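PDB 6EI6: coiled-coil and C2 domain-containing protein 1-like from Drosophila melanogaster, which binds phosphatidylinositol monophosphates and regulates ESCRT-dependent endosomal protein sorting, probably by preventing inappropriate polymerisation of the ESCRT-III core component Shrub. Local coordinates for residues T140-E145 and F195-R200; T208-V213 and Y230-G235. All blocks are in the same frame, centred on the assembly; numbering follows the deposited sequence.

Interaction 1: residues T140-E145 and F195-R200; sequences TYVRVE and FEIYSR. With SO4 (sulfate ion), chain D.
The Tyr141 ring lies over the CB of Tyr198 rather than over its ring. CB sits above one face, offset toward the rim and 3.4 Å from Tyr141 CZ, in a CH-pi contact. The rings are nearly parallel, at 11°, but so far displaced that little of one lies over the other. Tyr141 leans across because its CG is placed between the backbone N and the carbonyl carbon (chi1 69°), and its hydroxyl is held by a hydrogen bond with Asp207. Arg143 follows on the same face with an extended chain from CG to NE: its CD comes 3.7 Å from Tyr198 CE2, and Tyr141 CE2 stands over the centre of its guanidinium. At its edge the guanidinium gives a weak bond, NH1 to sulfate O1 at 3.5 Å. The sulfate, probably from the crystallisation liquor, is also bonded to Lys157. The charged atoms of Arg143 and Glu196 do not meet (NE to OE1 5.1 Å); Glu196 OE1 takes the Tyr198 hydroxyl at 3.3 Å, from above the carboxylate plane. Beneath these side chains, 140-145 and 195-199 run antiparallel as neighbouring strands in one sheet of the C2 beta-sandwich. Two reciprocal pairs of backbone bonds join Tyr141 to Tyr198 (Tyr198 N to Tyr141 O 2.8 Å) and Arg143 to Glu196. On the other face, beyond Thr140 and Ser199, the pairing is apolar: Val144 CG2 approaches Phe195 CD2 to 3.8 Å, whereas Val142 CG1 comes to that ring's edge. From the facing sheet, Ile122 and Val124 cover Val144 and Phe195, Leu243 covers Val142, Phe195 and Ile197, and Val245 touches Phe195.

Interaction 2: residues T208-V213 and Y230-G235; sequences TLIGTV and YDLMDG
Val213 packs against Tyr230 and Leu232 where two outermost strands of different sheets meet. Val213 CG2 is 3.9 Å from Leu232 CD1, while its CG1 comes 3.5 Å from Tyr230 CB, the side chains of Val213 and Tyr230 crossing at about a right angle; CG1 takes up that place by standing opposite the backbone N (chi1 168°). The other methyl of Leu232, CD2, meets Ile210 CG2 at 3.7 Å, and its CG rests 4.0 Å from the CA of Gly211, which has no side chain to hold the strands apart. Leu243, Val239 and Tyr130 also touch Leu232. Beside this apolar cluster, Thr212 N donates to Met233 O at 2.8 Å and Met233 N to Thr212 O at 2.7 Å.

Met233, partly exposed, is looser only beyond CB: its chain bends at chi2 and chi3, leading the sulfur end off 208-213. The CB of Asp231 is directed away from that strand, and the exposed residues Asp234 and Gly235 make no contact with it. A single antiparallel bridge between strands inclined at 129° thus joins the sheet edges, next to a classic beta bulge in which two residues, Ile210 and Gly211, stand opposite the single Ile197, at one side of a C2-domain beta-sandwich.

After helices 34-62 and 66-91 and strands 99-102 and 119-128, the chain reaches 140-145, within the C2 fold and the first of the four segments. Interaction 1 closes a long excursion of 49 residues, which includes strands 155-157 and 171-176 and helix 182-190, when 195-200 returns alongside it. Interaction 2 then opens at 208-213 and closes the shorter excursion of 16 residues at 230-235. The two lie in series, neither nested nor crossed, with centres about 9 Å apart. Strand 208-216 pairs directly with 192-199, so interaction 1 secures the interior of one sheet, whereas interaction 2 ties that sheet's edge to the edge of the facing one.

Interaction 1: residues T140-E145 and F195-R200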
ATOM      1  N   THR A 140     -26.580   0.426  -7.238  1.00 72.89           N
ATOM      2  CA  THR A 140     -25.615   0.046  -6.219  1.00 63.10           C
ATOM      3  C   THR A 140     -25.051   1.280  -5.540  1.00 61.57           C
ATOM      4  O   THR A 140     -25.040   2.381  -6.093  1.00 64.91           O
ATOM      5  CB  THR A 140     -24.478  -0.793  -6.807  1.00 62.40           C
ATOM      6  OG1 THR A 140     -24.148  -0.281  -8.100  1.00 68.49           O
ATOM      7  CG2 THR A 140     -24.912  -2.232  -6.956  1.00 59.39           C
ATOM      8  N   TYR A 141     -24.603   1.068  -4.309  1.00 60.90           N
ATOM      9  CA  TYR A 141     -23.849   2.046  -3.544  1.00 55.73           C
ATOM     10  C   TYR A 141     -22.938   1.261  -2.605  1.00 53.29           C
ATOM     11  O   TYR A 141     -23.161   0.074  -2.350  1.00 53.72           O
ATOM     12  CB  TYR A 141     -24.781   3.018  -2.798  1.00 51.05           C
ATOM     13  CG  TYR A 141     -25.553   2.381  -1.673  1.00 54.59           C
ATOM     14  CD1 TYR A 141     -26.766   1.737  -1.907  1.00 55.22           C
ATOM     15  CD2 TYR A 141     -25.064   2.407  -0.378  1.00 52.62           C
ATOM     16  CE1 TYR A 141     -27.468   1.138  -0.877  1.00 50.45           C
ATOM     17  CE2 TYR A 141     -25.758   1.806   0.654  1.00 59.49           C
ATOM     18  CZ  TYR A 141     -26.963   1.171   0.396  1.00 55.39           C
ATOM     19  OH  TYR A 141     -27.642   0.571   1.437  1.00 54.76           O
ATOM     20  N   VAL A 142     -21.890   1.918  -2.108  1.00 53.52           N
ATOM     21  CA  VAL A 142     -20.865   1.262  -1.300  1.00 49.44           C
ATOM     22  C   VAL A 142     -20.748   1.994   0.030  1.00 47.85           C
ATOM     23  O   VAL A 142     -20.619   3.220   0.054  1.00 55.00           O
ATOM     24  CB  VAL A 142     -19.505   1.228  -2.032  1.00 48.59           C
ATOM     25  CG1 VAL A 142     -18.499   0.388  -1.267  1.00 44.96           C
ATOM     26  CG2 VAL A 142     -19.665   0.723  -3.456  1.00 43.84           C
ATOM     27  N   ARG A 143     -20.815   1.246   1.128  1.00 42.14           N
ATOM     28  CA  ARG A 143     -20.537   1.769   2.456  1.00 45.19           C
ATOM     29  C   ARG A 143     -19.078   1.540   2.816  1.00 52.11           C
ATOM     30  O   ARG A 143     -18.519   0.474   2.539  1.00 47.58           O
ATOM     31  CB  ARG A 143     -21.401   1.084   3.507  1.00 47.60           C
ATOM     32  CG  ARG A 143     -22.883   1.230   3.310  1.00 57.32           C
ATOM     33  CD  ARG A 143     -23.630   0.799   4.580  1.00 56.09           C
ATOM     34  NE  ARG A 143     -25.065   1.031   4.464  1.00 59.32           N
ATOM     35  CZ  ARG A 143     -25.642   2.233   4.496  1.00 69.77           C
ATOM     36  NH1 ARG A 143     -24.910   3.341   4.635  1.00 63.20           N
ATOM     37  NH2 ARG A 143     -26.963   2.328   4.379  1.00 70.40           N
ATOM     38  N   VAL A 144     -18.472   2.533   3.463  1.00 50.86           N
ATOM     39  CA  VAL A 144     -17.068   2.498   3.849  1.00 41.49           C
ATOM     40  C   VAL A 144     -16.994   2.630   5.357  1.00 45.41           C
ATOM     41  O   VAL A 144     -17.616   3.526   5.936  1.00 53.82           O
ATOM     42  CB  VAL A 144     -16.262   3.619   3.175  1.00 43.48           C
ATOM     43  CG1 VAL A 144     -14.802   3.577   3.662  1.00 41.96           C
ATOM     44  CG2 VAL A 144     -16.362   3.517   1.642  1.00 40.05           C
ATOM     45  N   GLU A 145     -16.239   1.747   5.989  1.00 44.74           N
ATOM     46  CA  GLU A 145     -16.082   1.735   7.434  1.00 48.11           C
ATOM     47  C   GLU A 145     -14.592   1.728   7.753  1.00 53.12           C
ATOM     48  O   GLU A 145     -13.889   0.769   7.423  1.00 48.40           O
ATOM     49  CB  GLU A 145     -16.785   0.521   8.034  1.00 49.59           C
ATOM     50  CG  GLU A 145     -16.643   0.401   9.536  1.00 58.26           C
ATOM     51  CD  GLU A 145     -17.615  -0.584  10.110  1.00 61.34           C
ATOM     52  OE1 GLU A 145     -18.293  -1.273   9.319  1.00 66.39           O
ATOM     53  OE2 GLU A 145     -17.700  -0.680  11.348  1.00 69.71           O
ATOM     54  N   PHE A 195     -15.467  -2.397   2.930  1.00 43.79           N
ATOM     55  CA  PHE A 195     -16.326  -1.888   1.863  1.00 40.35           C
ATOM     56  C   PHE A 195     -17.508  -2.830   1.692  1.00 45.86           C
ATOM     57  O   PHE A 195     -17.319  -4.001   1.357  1.00 50.70           O
ATOM     58  CB  PHE A 195     -15.574  -1.778   0.537  1.00 40.49           C
ATOM     59  CG  PHE A 195     -14.433  -0.829   0.571  1.00 46.57           C
ATOM     60  CD1 PHE A 195     -13.188  -1.231   1.049  1.00 41.91           C
ATOM     61  CD2 PHE A 195     -14.596   0.477   0.140  1.00 43.17           C
ATOM     62  CE1 PHE A 195     -12.143  -0.350   1.110  1.00 42.93           C
ATOM     63  CE2 PHE A 195     -13.545   1.364   0.181  1.00 44.08           C
ATOM     64  CZ  PHE A 195     -12.309   0.947   0.670  1.00 46.81           C
ATOM     65  N   GLU A 196     -18.724  -2.324   1.873  1.00 49.10           N
ATOM     66  CA  GLU A 196     -19.931  -3.132   1.695  1.00 46.62           C
ATOM     67  C   GLU A 196     -20.682  -2.657   0.460  1.00 42.24           C
ATOM     68  O   GLU A 196     -21.027  -1.480   0.360  1.00 46.18           O
ATOM     69  CB  GLU A 196     -20.805  -3.078   2.941  1.00 40.10           C
ATOM     70  CG  GLU A 196     -20.158  -3.805   4.085  1.00 38.58           C
ATOM     71  CD  GLU A 196     -20.896  -3.625   5.388  1.00 51.14           C
ATOM     72  OE1 GLU A 196     -21.889  -2.878   5.395  1.00 54.48           O
ATOM     73  OE2 GLU A 196     -20.484  -4.227   6.408  1.00 62.48           O
ATOM     74  N   ILE A 197     -20.903  -3.560  -0.490  1.00 41.54           N
ATOM     75  CA  ILE A 197     -21.540  -3.216  -1.753  1.00 49.20           C
ATOM     76  C   ILE A 197     -23.019  -3.597  -1.668  1.00 53.22           C
ATOM     77  O   ILE A 197     -23.364  -4.755  -1.402  1.00 50.57           O
ATOM     78  CB  ILE A 197     -20.847  -3.902  -2.936  1.00 49.00           C
ATOM     79  CG1 ILE A 197     -19.403  -3.414  -3.059  1.00 50.38           C
ATOM     80  CG2 ILE A 197     -21.579  -3.580  -4.218  1.00 52.90           C
ATOM     81  CD1 ILE A 197     -18.377  -4.260  -2.295  1.00 47.22           C
ATOM     82  N   TYR A 198     -23.901  -2.623  -1.862  1.00 51.56           N
ATOM     83  CA  TYR A 198     -25.328  -2.835  -1.660  1.00 56.08           C
ATOM     84  C   TYR A 198     -26.097  -2.544  -2.938  1.00 59.58           C
ATOM     85  O   TYR A 198     -25.792  -1.574  -3.647  1.00 57.84           O
ATOM     86  CB  TYR A 198     -25.873  -1.953  -0.551  1.00 51.88           C
ATOM     87  CG  TYR A 198     -25.627  -2.449   0.853  1.00 51.48           C
ATOM     88  CD1 TYR A 198     -26.515  -3.314   1.475  1.00 52.01           C
ATOM     89  CD2 TYR A 198     -24.533  -2.018   1.578  1.00 51.07           C
ATOM     90  CE1 TYR A 198     -26.298  -3.750   2.771  1.00 42.76           C
ATOM     91  CE2 TYR A 198     -24.324  -2.448   2.875  1.00 47.32           C
ATOM     92  CZ  TYR A 198     -25.204  -3.311   3.458  1.00 41.61           C
ATOM     93  OH  TYR A 198     -24.976  -3.733   4.751  1.00 48.48           O
ATOM     94  N   SER A 199     -27.091  -3.391  -3.229  1.00 58.49           N
ATOM     95  CA  SER A 199     -28.084  -3.077  -4.256  1.00 63.63           C
ATOM     96  C   SER A 199     -29.243  -2.325  -3.611  1.00 61.62           C
ATOM     97  O   SER A 199     -29.623  -2.615  -2.466  1.00 60.85           O
ATOM     98  CB  SER A 199     -28.603  -4.340  -4.946  1.00 59.45           C
ATOM     99  OG  SER A 199     -29.448  -5.070  -4.073  1.00 65.00           O
ATOM    100  N   ARG A 200     -29.788  -1.345  -4.340  1.00 62.29           N
ATOM    101  CA  ARG A 200     -30.828  -0.461  -3.803  1.00 65.12           C
ATOM    102  C   ARG A 200     -32.190  -1.090  -4.062  1.00 64.80           C
ATOM    103  O   ARG A 200     -32.721  -1.011  -5.175  1.00 65.24           O
ATOM    104  CB  ARG A 200     -30.737   0.928  -4.426  1.00 64.45           C
ATOM    105  CG  ARG A 200     -31.353   2.045  -3.597  1.00 64.86           C
ATOM    106  CD  ARG A 200     -32.636   2.575  -4.242  1.00 73.94           C
ATOM    107  NE  ARG A 200     -32.449   3.074  -5.614  1.00 80.03           N
ATOM    108  CZ  ARG A 200     -32.203   4.349  -5.943  1.00 81.24           C
ATOM    109  NH1 ARG A 200     -32.114   5.292  -4.999  1.00 70.48           N
ATOM    110  NH2 ARG A 200     -32.050   4.687  -7.228  1.00 74.29           N
TER
HETATM  111  S   SO4 D 902     -27.923   5.710   6.497  1.00118.35           S
HETATM  112  O1  SO4 D 902     -27.247   5.844   5.202  1.00 93.57           O
HETATM  113  O2  SO4 D 902     -26.933   5.799   7.579  1.00107.38           O
HETATM  114  O3  SO4 D 902     -28.920   6.780   6.652  1.00109.82           O
HETATM  115  O4  SO4 D 902     -28.599   4.411   6.555  1.00103.77           O

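Interaction 2: residues T208-V213 and Y230-G235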
ATOM      1  N   THR A 208     -30.009  -4.911  -0.510  1.00 53.42           N
ATOM      2  CA  THR A 208     -29.352  -6.213  -0.475  1.00 56.55           C
ATOM      3  C   THR A 208     -27.828  -6.065  -0.485  1.00 53.35           C
ATOM      4  O   THR A 208     -27.259  -5.390  -1.354  1.00 51.03           O
ATOM      5  CB  THR A 208     -29.806  -7.077  -1.654  1.00 57.96           C
ATOM      6  OG1 THR A 208     -31.242  -7.089  -1.719  1.00 58.58           O
ATOM      7  CG2 THR A 208     -29.294  -8.498  -1.475  1.00 57.83           C
ATOM      8  N   LEU A 209     -27.176  -6.702   0.486  1.00 53.67           N
ATOM      9  CA  LEU A 209     -25.717  -6.803   0.541  1.00 50.62           C
ATOM     10  C   LEU A 209     -25.223  -7.696  -0.596  1.00 49.58           C
ATOM     11  O   LEU A 209     -25.335  -8.919  -0.532  1.00 50.98           O
ATOM     12  CB  LEU A 209     -25.287  -7.349   1.898  1.00 43.24           C
ATOM     13  CG  LEU A 209     -23.783  -7.489   2.138  1.00 48.12           C
ATOM     14  CD1 LEU A 209     -23.054  -6.147   1.901  1.00 44.72           C
ATOM     15  CD2 LEU A 209     -23.515  -8.020   3.541  1.00 37.57           C
ATOM     16  N   ILE A 210     -24.668  -7.082  -1.644  1.00 49.59           N
ATOM     17  CA  ILE A 210     -24.109  -7.829  -2.769  1.00 48.50           C
ATOM     18  C   ILE A 210     -22.807  -8.535  -2.385  1.00 56.20           C
ATOM     19  O   ILE A 210     -22.560  -9.677  -2.797  1.00 57.27           O
ATOM     20  CB  ILE A 210     -23.876  -6.879  -3.948  1.00 53.34           C
ATOM     21  CG1 ILE A 210     -25.189  -6.260  -4.391  1.00 52.02           C
ATOM     22  CG2 ILE A 210     -23.185  -7.609  -5.081  1.00 51.42           C
ATOM     23  CD1 ILE A 210     -25.044  -5.507  -5.661  1.00 55.40           C
ATOM     24  N   GLY A 211     -21.931  -7.856  -1.648  1.00 52.43           N
ATOM     25  CA  GLY A 211     -20.678  -8.459  -1.229  1.00 51.47           C
ATOM     26  C   GLY A 211     -19.852  -7.491  -0.407  1.00 49.83           C
ATOM     27  O   GLY A 211     -20.093  -6.278  -0.397  1.00 48.03           O
ATOM     28  N   THR A 212     -18.862  -8.057   0.279  1.00 50.26           N
ATOM     29  CA  THR A 212     -17.950  -7.319   1.136  1.00 49.06           C
ATOM     30  C   THR A 212     -16.512  -7.421   0.616  1.00 50.92           C
ATOM     31  O   THR A 212     -16.112  -8.432   0.017  1.00 48.98           O
ATOM     32  CB  THR A 212     -18.050  -7.823   2.583  1.00 44.18           C
ATOM     33  OG1 THR A 212     -19.381  -7.583   3.063  1.00 49.16           O
ATOM     34  CG2 THR A 212     -17.087  -7.064   3.491  1.00 55.55           C
ATOM     35  N   VAL A 213     -15.748  -6.342   0.829  1.00 46.40           N
ATOM     36  CA  VAL A 213     -14.322  -6.269   0.533  1.00 45.55           C
ATOM     37  C   VAL A 213     -13.613  -5.679   1.748  1.00 48.27           C
ATOM     38  O   VAL A 213     -14.004  -4.612   2.237  1.00 51.09           O
ATOM     39  CB  VAL A 213     -14.048  -5.405  -0.709  1.00 45.92           C
ATOM     40  CG1 VAL A 213     -12.579  -5.111  -0.811  1.00 43.79           C
ATOM     41  CG2 VAL A 213     -14.573  -6.075  -1.979  1.00 44.50           C
ATOM     42  N   TYR A 230     -10.541  -5.885  -5.880  1.00 47.92           N
ATOM     43  CA  TYR A 230     -10.733  -6.966  -4.918  1.00 48.99           C
ATOM     44  C   TYR A 230     -12.037  -7.714  -5.182  1.00 51.25           C
ATOM     45  O   TYR A 230     -13.020  -7.136  -5.654  1.00 52.95           O
ATOM     46  CB  TYR A 230     -10.731  -6.432  -3.468  1.00 48.81           C
ATOM     47  CG  TYR A 230      -9.500  -5.630  -3.107  1.00 50.41           C
ATOM     48  CD1 TYR A 230      -9.354  -4.299  -3.511  1.00 47.03           C
ATOM     49  CD2 TYR A 230      -8.479  -6.203  -2.366  1.00 49.11           C
ATOM     50  CE1 TYR A 230      -8.224  -3.577  -3.195  1.00 44.73           C
ATOM     51  CE2 TYR A 230      -7.349  -5.484  -2.032  1.00 48.16           C
ATOM     52  CZ  TYR A 230      -7.228  -4.179  -2.453  1.00 48.21           C
ATOM     53  OH  TYR A 230      -6.099  -3.492  -2.103  1.00 46.35           O
ATOM     54  N   ASP A 231     -12.038  -9.005  -4.852  1.00 48.94           N
ATOM     55  CA  ASP A 231     -13.201  -9.860  -5.068  1.00 47.75           C
ATOM     56  C   ASP A 231     -14.262  -9.592  -4.012  1.00 50.02           C
ATOM     57  O   ASP A 231     -13.967  -9.618  -2.811  1.00 49.17           O
ATOM     58  CB  ASP A 231     -12.813 -11.340  -4.999  1.00 48.46           C
ATOM     59  CG  ASP A 231     -12.025 -11.810  -6.211  1.00 56.90           C
ATOM     60  OD1 ASP A 231     -12.306 -11.328  -7.337  1.00 53.66           O
ATOM     61  OD2 ASP A 231     -11.116 -12.663  -6.021  1.00 61.61           O
ATOM     62  N   LEU A 232     -15.509  -9.403  -4.451  1.00 50.60           N
ATOM     63  CA  LEU A 232     -16.610  -9.332  -3.498  1.00 44.30           C
ATOM     64  C   LEU A 232     -16.752 -10.675  -2.794  1.00 48.68           C
ATOM     65  O   LEU A 232     -16.739 -11.727  -3.444  1.00 50.92           O
ATOM     66  CB  LEU A 232     -17.902  -8.934  -4.207  1.00 47.37           C
ATOM     67  CG  LEU A 232     -18.205  -7.424  -4.227  1.00 48.89           C
ATOM     68  CD1 LEU A 232     -17.103  -6.591  -4.876  1.00 45.80           C
ATOM     69  CD2 LEU A 232     -19.497  -7.153  -4.942  1.00 53.92           C
ATOM     70  N   MET A 233     -16.811 -10.642  -1.457  1.00 45.44           N
ATOM     71  CA  MET A 233     -16.909 -11.841  -0.632  1.00 47.26           C
ATOM     72  C   MET A 233     -18.249 -11.884   0.084  1.00 50.56           C
ATOM     73  O   MET A 233     -18.869 -10.845   0.341  1.00 47.98           O
ATOM     74  CB  MET A 233     -15.785 -11.922   0.432  1.00 44.55           C
ATOM     75  CG  MET A 233     -14.383 -12.129  -0.139  1.00 47.07           C
ATOM     76  SD  MET A 233     -14.189 -13.607  -1.184  1.00 50.57           S
ATOM     77  CE  MET A 233     -14.142 -14.905   0.060  1.00 39.27           C
ATOM     78  N   ASP A 234     -18.679 -13.107   0.408  1.00 52.72           N
ATOM     79  CA  ASP A 234     -19.846 -13.352   1.249  1.00 51.37           C
ATOM     80  C   ASP A 234     -19.402 -13.972   2.568  1.00 53.46           C
ATOM     81  O   ASP A 234     -19.483 -13.326   3.607  1.00 66.35           O
ATOM     82  CB  ASP A 234     -20.864 -14.245   0.543  1.00 58.38           C
ATOM     83  CG  ASP A 234     -22.194 -14.341   1.304  1.00 65.96           C
ATOM     84  OD1 ASP A 234     -22.200 -14.141   2.545  1.00 60.33           O
ATOM     85  OD2 ASP A 234     -23.236 -14.639   0.669  1.00 64.05           O
ATOM     86  N   GLY A 235     -18.923 -15.201   2.563  1.00 60.02           N
ATOM     87  CA  GLY A 235     -18.194 -15.646   3.735  1.00 62.49           C
ATOM     88  C   GLY A 235     -16.718 -15.287   3.675  1.00 59.89           C
ATOM     89  O   GLY A 235     -16.419 -14.093   3.739  1.00 58.52           O
TER